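Local coordinates for manganese-binding protein (Chlamydia trachomatis, PDB 6NSI) that binds ferrous iron, manganese and nickel ions, with a preference for ferrous iron, and delivers them to the permease of an ABC transporter for import, at residues A[3-8]-A[52-57]; A[12-17]-A[265-270]; A[37-42]-A[62-67]; A[223-228]-A[279-284]. All coordinates share one frame; numbering follows the deposited sequence.

Contact 1 (A[3-8]-A[52-57]); sequences YVLSMN and QLIFCN
Strands 3-6 and 54-56 are neighbours in the four-stranded parallel sheet of the N-terminal half. L5 pairs with I54 and S6 with F55, and the short axes lie 4.6 Å apart at 17°. Four backbone hydrogen bonds join the segments. Q52 N gives to Y3 O, and L5 N gives to L53 O at 2.8 Å with an angle of 164°. F55 N then gives to L5 O, and M7 N to F55 O at 2.9 Å. L5 O also receives a CA-H...O contact from I54 CA at 3.3 Å.

One sheet face carries L5 and I54, which point the same way; L5 CD2 lies 4.1 Å from I54 CG1. S6 and F55 are on the other face, against helix 9-19. V4 CG1, anti to the backbone N (chi1 167°), reaches the edge of the F55 ring at CE1, 3.7 Å away. M7 CG rests on C56 SG at 3.8 Å. One water accepts from Y3 N and Q52 NE2. A second joins N8 ND2 to N57 OD1. Backbone bonds thus fix the register, while apolar contacts pack the side chains and a water bridges the segments near each end.

Contact 2 (A[12-17]-A[265-270]); sequences CDCVSR and NYFSTF
The helical segments 12-17 and 266-270 run at 128° to each other, their axes 10.7 Å apart at closest approach. The backbones come nearest at D13 and Y266, where the CA atoms are 6.2 Å apart. Here the side of one helix faces the first turn of the other.

D13 reaches that turn with its carboxylate. OD2 accepts from Y266 N at 2.9 Å through its anti lone pair, with an N-H...O angle of 150°. It also lies 3.3 Å from N265 CA. OD1 forms a salt bridge with R9. An acidic group at a helix N-terminus would probably be favoured by the helix dipole. N265 is the N-cap of helix 266-280, so the start of this C-terminal helix is set against helix 9-19 near the chain's N-terminus. Its chi1 of 67° turns the amide back over the first turn, and OD1 accepts from S268 N at 2.8 Å. ND2 in turn gives to S268 OG.

Beside this polar end, C14 SG meets two rings obliquely. It is 3.7 Å from F267 CZ and 4.0 Å from Y266 CD2, a Cys sulfur-aromatic contact with each. Y266 CD2 itself sits over the centre of the F267 ring. D13 O comes to the edge of that ring, 3.9 Å from CE2. Y266 OH bonds to W104 O, and R17 pairs with E142 of helix 129-154.

Contact 3 (A[37-42]-A[62-67]); sequences SYEMVK and EHSASL
S64 OG, at chi1 87°, sits between its own backbone N and carbonyl carbon, which turns it to Y38 O. S66 OG lies anti to its N (chi1 -161°) and points at M40. S64 is the N-cap of helix 65-71, and the loop after strand 24-27 is fastened onto that helix start.

S64 OG donates to Y38 O at 2.6 Å, in the carbonyl plane, and accepts from L67 N at 3.3 Å. One hydroxyl thus ties the loop to the helix and caps the first turn. The E39 chain folds back and brings its carboxylate to the same turn. OE2 accepts from S66 N at 3.3 Å on its syn side, out of the carboxylate plane. OE1 accepts a hydrogen bond from a water that in turn accepts from A65 N. The helix end would probably favour this negative charge.

M40 N makes a weak hydrogen bond to S66 OG, and a second water joins that hydroxyl to M40 O. L67 supplies the apolar side, with CD2 near the edge of the Y38 ring. The ring's OH bonds to D44. The same methyl meets M40, whose CG lies 3.6 Å from L67 CD2.

Contact 4 (A[223-228]-A[279-284]); sequences VEVVFL and EELGGT
V225 and F227 meet E280 and L281, where strand 225-226 of the C-terminal half packs against the end of helix 266-280, which closes in a Schellman motif. The touching atoms are mostly carbon. V225 CG1 reaches L281 CD2 at 3.7 Å and lies 3.6 Å from the backbone E280 O. Its chi1 of 51° places this methyl between the backbone N and the carbonyl carbon, directed at the helix end. V225 CG2 comes near the carboxylate, 4.2 Å from E280 OE2.

The F227 ring enters with its CZ end. CZ lies 3.8 Å from E280 CB and 4.1 Å from L281 CG, which stands at the ring edge. The E280 side chain and the F227 ring run antiparallel alongside one another. The carboxylate plane is turned 86° from the ring.

E280 bends at its second torsion, and its charged end is held by residues of the next strand and the loop after it. OE2 forms a salt bridge with R251, and OE1 accepts from K254 N. The glutamate stem can therefore serve as an apolar surface for F227 while its head is paired. F227 also touches L164 of strand 164-165, and L281 rests on I157.

The Schellman turn lies just past E280. G282 has a positive phi (100°) as its C-prime residue. G283 N bonds back to the carbonyl of T278, and G282 N to E279 O at 3.3 Å.

Overall arrangement
Contacts 1 and 3 lie in the N-terminal half; contact 2 joins its helix 9-19 to helix 266-280. Contact 4 lies on the opposite side of the chain's centre from contacts 1 and 3, about 35 Å from each between centres. Contacts 1 and 2 touch: S6 OG is 3.5 Å from C12 CA. Contact 1 also meets contact 3, through a probable hydrogen bond of N57 N to E62 OE2 and through M7 packing on L67. Helix 266-280 links contacts 2 and 4, whose centres are about 25 Å apart. The iron, bound by H36, H102, H168 and D260, is about 10 Å from the S37 side chain, 13 Å from those of M7 and Y266, and 14 Å from that of F227.

Contact 1 (A[3-8]-A[52-57])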
loop_
_atom_site.group_PDB
_atom_site.type_symbol
_atom_site.label_atom_id
_atom_site.label_comp_id
_atom_site.label_asym_id
_atom_site.label_seq_id
_atom_site.Cartn_x
_atom_site.Cartn_y
_atom_site.Cartn_z
ATOM N N TYR A 3 4.253 -8.524 -23.940
ATOM C CA TYR A 3 4.576 -8.534 -22.513
ATOM C C TYR A 3 4.496 -7.130 -21.932
ATOM O O TYR A 3 5.030 -6.178 -22.515
ATOM C CB TYR A 3 5.979 -9.087 -22.257
ATOM C CG TYR A 3 6.080 -10.584 -22.406
ATOM C CD1 TYR A 3 5.653 -11.431 -21.392
ATOM C CD2 TYR A 3 6.593 -11.152 -23.572
ATOM C CE1 TYR A 3 5.741 -12.805 -21.530
ATOM C CE2 TYR A 3 6.688 -12.522 -23.718
ATOM C CZ TYR A 3 6.263 -13.345 -22.695
ATOM O OH TYR A 3 6.353 -14.711 -22.837
ATOM N N VAL A 4 3.857 -7.018 -20.769
ATOM C CA VAL A 4 3.830 -5.788 -19.989
ATOM C C VAL A 4 4.332 -6.110 -18.584
ATOM O O VAL A 4 3.943 -7.129 -17.999
ATOM C CB VAL A 4 2.420 -5.171 -19.955
ATOM C CG1 VAL A 4 2.338 -4.077 -18.885
ATOM C CG2 VAL A 4 2.070 -4.624 -21.327
ATOM N N LEU A 5 5.206 -5.257 -18.053
ATOM C CA LEU A 5 5.871 -5.495 -16.775
ATOM C C LEU A 5 5.304 -4.572 -15.703
ATOM O O LEU A 5 5.176 -3.360 -15.918
ATOM C CB LEU A 5 7.386 -5.285 -16.890
ATOM C CG LEU A 5 8.178 -5.528 -15.598
ATOM C CD1 LEU A 5 7.994 -6.945 -15.114
ATOM C CD2 LEU A 5 9.657 -5.225 -15.719
ATOM N N SER A 6 4.959 -5.148 -14.556
ATOM C CA SER A 6 4.602 -4.389 -13.367
ATOM C C SER A 6 5.641 -4.637 -12.278
ATOM O O SER A 6 6.106 -5.764 -12.097
ATOM C CB SER A 6 3.213 -4.776 -12.855
ATOM O OG SER A 6 2.198 -4.472 -13.799
ATOM N N MET A 7 5.990 -3.582 -11.538
ATOM C CA MET A 7 7.026 -3.728 -10.516
ATOM C C MET A 7 6.598 -4.683 -9.400
ATOM O O MET A 7 7.416 -5.472 -8.908
ATOM C CB MET A 7 7.400 -2.361 -9.947
ATOM C CG MET A 7 8.399 -1.593 -10.812
ATOM S SD MET A 7 9.936 -2.510 -11.067
ATOM C CE MET A 7 10.439 -2.810 -9.375
ATOM N N ASN A 8 5.323 -4.647 -8.998
ATOM C CA ASN A 8 4.856 -5.408 -7.835
ATOM C C ASN A 8 3.414 -5.864 -8.075
ATOM O O ASN A 8 2.802 -5.537 -9.100
ATOM C CB ASN A 8 4.985 -4.573 -6.554
ATOM C CG ASN A 8 4.139 -3.293 -6.591
ATOM O OD1 ASN A 8 2.914 -3.334 -6.783
ATOM N ND2 ASN A 8 4.790 -2.156 -6.380
ATOM N N GLN A 52 6.791 -4.130 -23.052
ATOM C CA GLN A 52 6.388 -2.932 -23.786
ATOM C C GLN A 52 6.179 -1.732 -22.874
ATOM O O GLN A 52 6.305 -0.586 -23.329
ATOM C CB GLN A 52 5.093 -3.181 -24.569
ATOM C CG GLN A 52 5.173 -4.281 -25.623
ATOM C CD GLN A 52 6.280 -4.061 -26.641
ATOM O OE1 GLN A 52 6.469 -2.949 -27.145
ATOM N NE2 GLN A 52 7.019 -5.125 -26.949
ATOM N N LEU A 53 5.836 -1.981 -21.612
ATOM C CA LEU A 53 5.565 -0.949 -20.623
ATOM C C LEU A 53 6.042 -1.480 -19.280
ATOM O O LEU A 53 5.901 -2.676 -19.007
ATOM C CB LEU A 53 4.069 -0.606 -20.550
ATOM C CG LEU A 53 3.394 0.176 -21.683
ATOM C CD1 LEU A 53 1.882 0.216 -21.468
ATOM C CD2 LEU A 53 3.971 1.579 -21.772
ATOM N N ILE A 54 6.607 -0.597 -18.454
ATOM C CA ILE A 54 7.061 -0.935 -17.098
ATOM C C ILE A 54 6.323 -0.031 -16.122
ATOM O O ILE A 54 6.587 1.179 -16.068
ATOM C CB ILE A 54 8.572 -0.770 -16.932
ATOM C CG1 ILE A 54 9.319 -1.715 -17.875
ATOM C CG2 ILE A 54 8.968 -1.005 -15.475
ATOM C CD1 ILE A 54 10.818 -1.455 -17.932
ATOM N N PHE A 55 5.424 -0.616 -15.336
ATOM C CA PHE A 55 4.590 0.139 -14.408
ATOM C C PHE A 55 5.252 0.190 -13.028
ATOM O O PHE A 55 5.477 -0.851 -12.398
ATOM C CB PHE A 55 3.194 -0.484 -14.338
ATOM C CG PHE A 55 2.324 -0.158 -15.525
ATOM C CD1 PHE A 55 2.098 -1.103 -16.516
ATOM C CD2 PHE A 55 1.727 1.091 -15.644
ATOM C CE1 PHE A 55 1.291 -0.807 -17.612
ATOM C CE2 PHE A 55 0.915 1.393 -16.740
ATOM C CZ PHE A 55 0.702 0.445 -17.721
ATOM N N CYS A 56 5.579 1.406 -12.577
ATOM C CA CYS A 56 6.238 1.674 -11.305
ATOM C C CYS A 56 5.322 2.448 -10.374
ATOM O O CYS A 56 4.451 3.208 -10.816
ATOM C CB CYS A 56 7.509 2.499 -11.496
ATOM S SG CYS A 56 8.654 1.747 -12.632
ATOM N N ASN A 57 5.565 2.282 -9.076
ATOM C CA ASN A 57 4.841 3.060 -8.076
ATOM C C ASN A 57 5.335 4.495 -8.031
ATOM O O ASN A 57 4.539 5.420 -7.833
ATOM C CB ASN A 57 4.998 2.431 -6.688
ATOM C CG ASN A 57 4.111 3.085 -5.654
ATOM O OD1 ASN A 57 2.962 2.700 -5.509
ATOM N ND2 ASN A 57 4.640 4.071 -4.917
HETATM O O HOH W 1 6.558 -7.570 -25.764
HETATM O O HOH W 2 2.873 -0.162 -5.681
#

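Contact 2 (A[12-17]-A[265-270])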
loop_
_atom_site.group_PDB
_atom_site.type_symbol
_atom_site.label_atom_id
_atom_site.label_comp_id
_atom_site.label_asym_id
_atom_site.label_seq_id
_atom_site.Cartn_x
_atom_site.Cartn_y
_atom_site.Cartn_z
ATOM N N CYS A 12 0.377 -5.075 -10.487
ATOM C CA CYS A 12 0.167 -6.099 -11.516
ATOM C C CYS A 12 -1.271 -6.596 -11.557
ATOM O O CYS A 12 -1.821 -6.843 -12.640
ATOM C CB CYS A 12 1.106 -7.284 -11.305
ATOM S SG CYS A 12 1.181 -8.360 -12.791
ATOM N N ASP A 13 -1.897 -6.769 -10.398
ATOM C CA ASP A 13 -3.242 -7.336 -10.398
ATOM C C ASP A 13 -4.270 -6.379 -10.966
ATOM O O ASP A 13 -5.326 -6.824 -11.431
ATOM C CB ASP A 13 -3.633 -7.753 -8.988
ATOM C CG ASP A 13 -2.770 -8.889 -8.468
ATOM O OD1 ASP A 13 -1.946 -9.427 -9.245
ATOM O OD2 ASP A 13 -2.907 -9.242 -7.284
ATOM N N CYS A 14 -3.986 -5.078 -10.946
ATOM C CA CYS A 14 -4.881 -4.118 -11.581
ATOM C C CYS A 14 -4.625 -4.042 -13.084
ATOM O O CYS A 14 -5.578 -4.012 -13.871
ATOM C CB CYS A 14 -4.726 -2.743 -10.934
ATOM S SG CYS A 14 -5.042 -2.715 -9.101
ATOM N N VAL A 15 -3.349 -4.024 -13.498
ATOM C CA VAL A 15 -3.028 -4.034 -14.929
ATOM C C VAL A 15 -3.657 -5.247 -15.602
ATOM O O VAL A 15 -4.285 -5.138 -16.661
ATOM C CB VAL A 15 -1.500 -4.005 -15.144
ATOM C CG1 VAL A 15 -1.175 -4.167 -16.626
ATOM C CG2 VAL A 15 -0.901 -2.705 -14.639
ATOM N N SER A 16 -3.507 -6.426 -14.984
ATOM C CA SER A 16 -4.000 -7.659 -15.589
ATOM C C SER A 16 -5.512 -7.643 -15.753
ATOM O O SER A 16 -6.041 -8.280 -16.676
ATOM C CB SER A 16 -3.574 -8.864 -14.748
ATOM O OG SER A 16 -2.161 -8.909 -14.622
ATOM N N ARG A 17 -6.222 -6.929 -14.871
ATOM C CA ARG A 17 -7.673 -6.823 -14.986
ATOM C C ARG A 17 -8.074 -5.932 -16.154
ATOM O O ARG A 17 -9.092 -6.187 -16.803
ATOM C CB ARG A 17 -8.281 -6.289 -13.680
ATOM C CG ARG A 17 -8.595 -7.353 -12.614
ATOM C CD ARG A 17 -9.909 -8.084 -12.913
ATOM N NE ARG A 17 -11.079 -7.531 -12.218
ATOM C CZ ARG A 17 -12.073 -6.869 -12.815
ATOM N NH1 ARG A 17 -12.045 -6.648 -14.128
ATOM N NH2 ARG A 17 -13.100 -6.417 -12.099
ATOM N N ASN A 265 -4.391 -11.989 -4.009
ATOM C CA ASN A 265 -4.534 -10.911 -5.017
ATOM C C ASN A 265 -4.670 -9.589 -4.264
ATOM O O ASN A 265 -5.101 -9.609 -3.120
ATOM C CB ASN A 265 -5.691 -11.135 -5.984
ATOM C CG ASN A 265 -7.035 -11.046 -5.310
ATOM O OD1 ASN A 265 -7.583 -9.973 -5.174
ATOM N ND2 ASN A 265 -7.566 -12.175 -4.890
ATOM N N TYR A 266 -4.346 -8.492 -4.923
ATOM C CA TYR A 266 -4.369 -7.193 -4.255
ATOM C C TYR A 266 -5.738 -6.901 -3.650
ATOM O O TYR A 266 -5.832 -6.334 -2.553
ATOM C CB TYR A 266 -3.968 -6.083 -5.230
ATOM C CG TYR A 266 -4.420 -4.694 -4.798
ATOM C CD1 TYR A 266 -3.705 -3.976 -3.846
ATOM C CD2 TYR A 266 -5.571 -4.108 -5.339
ATOM C CE1 TYR A 266 -4.111 -2.715 -3.441
ATOM C CE2 TYR A 266 -5.991 -2.839 -4.935
ATOM C CZ TYR A 266 -5.255 -2.146 -3.986
ATOM O OH TYR A 266 -5.662 -0.886 -3.568
ATOM N N PHE A 267 -6.813 -7.291 -4.342
ATOM C CA PHE A 267 -8.147 -6.879 -3.916
ATOM C C PHE A 267 -8.580 -7.628 -2.663
ATOM O O PHE A 267 -9.042 -7.016 -1.698
ATOM C CB PHE A 267 -9.152 -7.074 -5.057
ATOM C CG PHE A 267 -8.814 -6.273 -6.276
ATOM C CD1 PHE A 267 -9.150 -4.925 -6.348
ATOM C CD2 PHE A 267 -8.114 -6.849 -7.334
ATOM C CE1 PHE A 267 -8.816 -4.164 -7.452
ATOM C CE2 PHE A 267 -7.774 -6.093 -8.442
ATOM C CZ PHE A 267 -8.130 -4.746 -8.501
ATOM N N SER A 268 -8.429 -8.953 -2.659
ATOM C CA SER A 268 -8.729 -9.732 -1.465
ATOM C C SER A 268 -7.839 -9.323 -0.294
ATOM O O SER A 268 -8.257 -9.415 0.865
ATOM C CB SER A 268 -8.565 -11.225 -1.765
ATOM O OG SER A 268 -9.348 -11.612 -2.892
ATOM N N THR A 269 -6.612 -8.881 -0.577
ATOM C CA THR A 269 -5.701 -8.444 0.480
ATOM C C THR A 269 -6.213 -7.173 1.152
ATOM O O THR A 269 -6.223 -7.073 2.386
ATOM C CB THR A 269 -4.300 -8.219 -0.093
ATOM O OG1 THR A 269 -3.798 -9.451 -0.622
ATOM C CG2 THR A 269 -3.367 -7.738 1.015
ATOM N N PHE A 270 -6.640 -6.192 0.349
ATOM C CA PHE A 270 -7.283 -4.996 0.886
ATOM C C PHE A 270 -8.476 -5.370 1.761
ATOM O O PHE A 270 -8.629 -4.865 2.883
ATOM C CB PHE A 270 -7.706 -4.078 -0.268
ATOM C CG PHE A 270 -8.458 -2.845 0.172
ATOM C CD1 PHE A 270 -7.772 -1.708 0.580
ATOM C CD2 PHE A 270 -9.859 -2.818 0.155
ATOM C CE1 PHE A 270 -8.456 -0.570 0.978
ATOM C CE2 PHE A 270 -10.561 -1.676 0.546
ATOM C CZ PHE A 270 -9.859 -0.551 0.960
#

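Contact 3 (A[37-42]-A[62-67])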
loop_
_atom_site.group_PDB
_atom_site.type_symbol
_atom_site.label_atom_id
_atom_site.label_comp_id
_atom_site.label_asym_id
_atom_site.label_seq_id
_atom_site.Cartn_x
_atom_site.Cartn_y
_atom_site.Cartn_z
ATOM N N SER A 37 13.718 -2.370 -0.807
ATOM C CA SER A 37 15.140 -2.614 -0.983
ATOM C C SER A 37 15.405 -3.676 -2.036
ATOM O O SER A 37 16.499 -4.257 -2.066
ATOM C CB SER A 37 15.774 -3.015 0.345
ATOM O OG SER A 37 15.277 -4.277 0.752
ATOM N N TYR A 38 14.425 -3.940 -2.899
ATOM C CA TYR A 38 14.594 -4.953 -3.924
ATOM C C TYR A 38 15.747 -4.573 -4.833
ATOM O O TYR A 38 15.823 -3.444 -5.321
ATOM C CB TYR A 38 13.321 -5.107 -4.744
ATOM C CG TYR A 38 13.383 -6.229 -5.755
ATOM C CD1 TYR A 38 13.209 -7.545 -5.367
ATOM C CD2 TYR A 38 13.617 -5.970 -7.098
ATOM C CE1 TYR A 38 13.248 -8.569 -6.282
ATOM C CE2 TYR A 38 13.662 -6.990 -8.022
ATOM C CZ TYR A 38 13.487 -8.292 -7.608
ATOM O OH TYR A 38 13.528 -9.323 -8.523
ATOM N N GLU A 39 16.660 -5.507 -5.038
ATOM C CA GLU A 39 17.706 -5.348 -6.032
ATOM C C GLU A 39 17.425 -6.337 -7.150
ATOM O O GLU A 39 16.974 -7.459 -6.896
ATOM C CB GLU A 39 19.104 -5.568 -5.430
ATOM C CG GLU A 39 19.450 -4.617 -4.271
ATOM C CD GLU A 39 20.158 -3.324 -4.719
ATOM O OE1 GLU A 39 20.509 -2.495 -3.837
ATOM O OE2 GLU A 39 20.367 -3.135 -5.943
ATOM N N MET A 40 17.645 -5.908 -8.389
ATOM C CA MET A 40 17.310 -6.774 -9.507
ATOM C C MET A 40 18.108 -8.067 -9.437
ATOM O O MET A 40 19.289 -8.072 -9.077
ATOM C CB MET A 40 17.558 -6.060 -10.832
ATOM C CG MET A 40 16.547 -4.953 -11.088
ATOM S SD MET A 40 17.160 -3.761 -12.271
ATOM C CE MET A 40 17.310 -4.828 -13.708
ATOM N N VAL A 41 17.430 -9.168 -9.741
ATOM C CA VAL A 41 18.049 -10.470 -9.839
ATOM C C VAL A 41 18.301 -10.770 -11.314
ATOM O O VAL A 41 17.790 -10.094 -12.205
ATOM C CB VAL A 41 17.182 -11.569 -9.171
ATOM C CG1 VAL A 41 16.947 -11.241 -7.678
ATOM C CG2 VAL A 41 15.856 -11.716 -9.895
ATOM N N LYS A 42 19.111 -11.793 -11.576
ATOM C CA LYS A 42 19.373 -12.184 -12.956
ATOM C C LYS A 42 18.067 -12.531 -13.664
ATOM O O LYS A 42 17.196 -13.212 -13.113
ATOM C CB LYS A 42 20.339 -13.370 -13.005
ATOM C CG LYS A 42 20.840 -13.701 -14.409
ATOM C CD LYS A 42 21.522 -15.061 -14.446
ATOM C CE LYS A 42 22.451 -15.191 -15.644
ATOM N NZ LYS A 42 23.535 -16.185 -15.389
ATOM N N GLU A 62 10.795 2.232 -5.786
ATOM C CA GLU A 62 11.816 1.547 -6.581
ATOM C C GLU A 62 13.163 2.251 -6.436
ATOM O O GLU A 62 13.794 2.622 -7.420
ATOM C CB GLU A 62 11.372 1.482 -8.044
ATOM C CG GLU A 62 10.078 0.677 -8.289
ATOM C CD GLU A 62 8.799 1.536 -8.274
ATOM O OE1 GLU A 62 8.889 2.789 -8.331
ATOM O OE2 GLU A 62 7.690 0.957 -8.199
ATOM N N HIS A 63 13.625 2.459 -5.202
ATOM C CA HIS A 63 14.737 3.372 -4.945
ATOM C C HIS A 63 16.096 2.686 -4.843
ATOM O O HIS A 63 17.104 3.369 -4.632
ATOM C CB HIS A 63 14.471 4.184 -3.668
ATOM C CG HIS A 63 14.944 3.517 -2.413
ATOM N ND1 HIS A 63 16.247 3.607 -1.964
ATOM C CD2 HIS A 63 14.283 2.761 -1.503
ATOM C CE1 HIS A 63 16.371 2.924 -0.840
ATOM N NE2 HIS A 63 15.193 2.402 -0.537
ATOM N N SER A 64 16.153 1.363 -4.975
ATOM C CA SER A 64 17.428 0.664 -4.977
ATOM C C SER A 64 18.269 1.068 -6.187
ATOM O O SER A 64 17.749 1.412 -7.251
ATOM C CB SER A 64 17.200 -0.842 -4.981
ATOM O OG SER A 64 17.054 -1.332 -6.305
ATOM N N ALA A 65 19.594 1.032 -6.000
ATOM C CA ALA A 65 20.520 1.412 -7.061
ATOM C C ALA A 65 20.337 0.555 -8.305
ATOM O O ALA A 65 20.543 1.037 -9.423
ATOM C CB ALA A 65 21.961 1.305 -6.557
ATOM N N SER A 66 19.960 -0.714 -8.126
ATOM C CA SER A 66 19.668 -1.601 -9.252
ATOM C C SER A 66 18.534 -1.053 -10.114
ATOM O O SER A 66 18.668 -0.921 -11.338
ATOM C CB SER A 66 19.293 -2.983 -8.714
ATOM O OG SER A 66 19.431 -3.974 -9.707
ATOM N N LEU A 67 17.399 -0.741 -9.483
ATOM C CA LEU A 67 16.216 -0.318 -10.226
ATOM C C LEU A 67 16.391 1.085 -10.796
ATOM O O LEU A 67 15.932 1.366 -11.911
ATOM C CB LEU A 67 14.979 -0.395 -9.325
ATOM C CG LEU A 67 14.612 -1.778 -8.751
ATOM C CD1 LEU A 67 13.614 -1.689 -7.590
ATOM C CD2 LEU A 67 14.072 -2.705 -9.832
HETATM O O HOH W 3 20.999 0.013 -3.773
HETATM O O HOH W 4 20.863 -5.967 -8.843
#

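Contact 4 (A[223-228]-A[279-284])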
loop_
_atom_site.group_PDB
_atom_site.type_symbol
_atom_site.label_atom_id
_atom_site.label_comp_id
_atom_site.label_asym_id
_atom_site.label_seq_id
_atom_site.Cartn_x
_atom_site.Cartn_y
_atom_site.Cartn_z
ATOM N N VAL A 223 -4.304 1.666 23.668
ATOM C CA VAL A 223 -4.377 0.714 22.574
ATOM C C VAL A 223 -4.327 -0.699 23.149
ATOM O O VAL A 223 -3.462 -1.013 23.974
ATOM C CB VAL A 223 -3.216 0.965 21.591
ATOM C CG1 VAL A 223 -3.186 -0.084 20.525
ATOM C CG2 VAL A 223 -3.299 2.353 20.966
ATOM N N GLU A 224 -5.242 -1.573 22.710
ATOM C CA GLU A 224 -5.280 -2.924 23.247
ATOM C C GLU A 224 -4.668 -3.963 22.321
ATOM O O GLU A 224 -4.354 -5.070 22.776
ATOM C CB GLU A 224 -6.725 -3.340 23.559
ATOM C CG GLU A 224 -7.444 -2.425 24.520
ATOM C CD GLU A 224 -8.946 -2.666 24.495
ATOM O OE1 GLU A 224 -9.364 -3.848 24.500
ATOM O OE2 GLU A 224 -9.707 -1.682 24.425
ATOM N N VAL A 225 -4.483 -3.631 21.044
ATOM C CA VAL A 225 -3.983 -4.578 20.064
ATOM C C VAL A 225 -3.047 -3.854 19.100
ATOM O O VAL A 225 -3.233 -2.673 18.783
ATOM C CB VAL A 225 -5.164 -5.268 19.330
ATOM C CG1 VAL A 225 -6.130 -4.225 18.818
ATOM C CG2 VAL A 225 -4.665 -6.185 18.217
ATOM N N VAL A 226 -2.016 -4.575 18.651
ATOM C CA VAL A 226 -1.064 -4.087 17.664
ATOM C C VAL A 226 -1.025 -5.096 16.518
ATOM O O VAL A 226 -1.355 -6.267 16.689
ATOM C CB VAL A 226 0.332 -3.889 18.291
ATOM C CG1 VAL A 226 0.239 -2.972 19.513
ATOM C CG2 VAL A 226 0.918 -5.238 18.708
ATOM N N PHE A 227 -0.590 -4.643 15.346
ATOM C CA PHE A 227 -0.720 -5.436 14.126
ATOM C C PHE A 227 0.647 -5.795 13.545
ATOM O O PHE A 227 1.361 -4.922 13.045
ATOM C CB PHE A 227 -1.550 -4.685 13.086
ATOM C CG PHE A 227 -2.975 -4.431 13.513
ATOM C CD1 PHE A 227 -3.293 -3.318 14.300
ATOM C CD2 PHE A 227 -3.995 -5.300 13.130
ATOM C CE1 PHE A 227 -4.617 -3.065 14.682
ATOM C CE2 PHE A 227 -5.344 -5.051 13.520
ATOM C CZ PHE A 227 -5.639 -3.944 14.292
ATOM N N LEU A 228 0.958 -7.086 13.541
ATOM C CA LEU A 228 2.084 -7.622 12.783
ATOM C C LEU A 228 1.810 -7.529 11.294
ATOM O O LEU A 228 0.659 -7.537 10.862
ATOM C CB LEU A 228 2.314 -9.091 13.143
ATOM C CG LEU A 228 2.579 -9.335 14.627
ATOM C CD1 LEU A 228 2.415 -10.818 14.947
ATOM C CD2 LEU A 228 3.978 -8.886 14.938
ATOM N N GLU A 279 -12.283 -5.622 12.880
ATOM C CA GLU A 279 -12.666 -6.545 13.947
ATOM C C GLU A 279 -11.817 -6.342 15.195
ATOM O O GLU A 279 -12.338 -6.349 16.321
ATOM C CB GLU A 279 -12.549 -7.995 13.466
ATOM C CG GLU A 279 -13.759 -8.492 12.694
ATOM C CD GLU A 279 -13.561 -9.895 12.142
ATOM O OE1 GLU A 279 -12.514 -10.523 12.441
ATOM O OE2 GLU A 279 -14.452 -10.362 11.400
ATOM N N GLU A 280 -10.505 -6.164 15.024
ATOM C CA GLU A 280 -9.633 -6.105 16.196
ATOM C C GLU A 280 -9.791 -4.798 16.958
ATOM O O GLU A 280 -9.608 -4.784 18.183
ATOM C CB GLU A 280 -8.174 -6.304 15.786
ATOM C CG GLU A 280 -7.885 -7.699 15.215
ATOM C CD GLU A 280 -7.635 -8.753 16.284
ATOM O OE1 GLU A 280 -7.062 -9.813 15.946
ATOM O OE2 GLU A 280 -8.013 -8.526 17.464
ATOM N N LEU A 281 -10.121 -3.700 16.269
ATOM C CA LEU A 281 -10.355 -2.408 16.920
ATOM C C LEU A 281 -11.805 -2.218 17.391
ATOM O O LEU A 281 -12.160 -1.136 17.883
ATOM C CB LEU A 281 -9.936 -1.265 15.991
ATOM C CG LEU A 281 -8.403 -1.289 15.753
ATOM C CD1 LEU A 281 -7.973 -0.102 14.930
ATOM C CD2 LEU A 281 -7.670 -1.293 17.062
ATOM N N GLY A 282 -12.642 -3.240 17.276
ATOM C CA GLY A 282 -13.931 -3.235 17.934
ATOM C C GLY A 282 -15.111 -2.886 17.058
ATOM O O GLY A 282 -16.220 -2.718 17.590
ATOM N N GLY A 283 -14.916 -2.767 15.741
ATOM C CA GLY A 283 -15.999 -2.496 14.821
ATOM C C GLY A 283 -16.695 -3.758 14.352
ATOM O O GLY A 283 -16.452 -4.867 14.838
ATOM N N THR A 284 -17.578 -3.578 13.367
ATOM C CA THR A 284 -18.315 -4.686 12.766
ATOM C C THR A 284 -18.234 -4.563 11.256
ATOM O O THR A 284 -18.561 -3.512 10.700
ATOM C CB THR A 284 -19.786 -4.706 13.227
ATOM O OG1 THR A 284 -19.844 -4.705 14.659
ATOM C CG2 THR A 284 -20.511 -5.939 12.679
#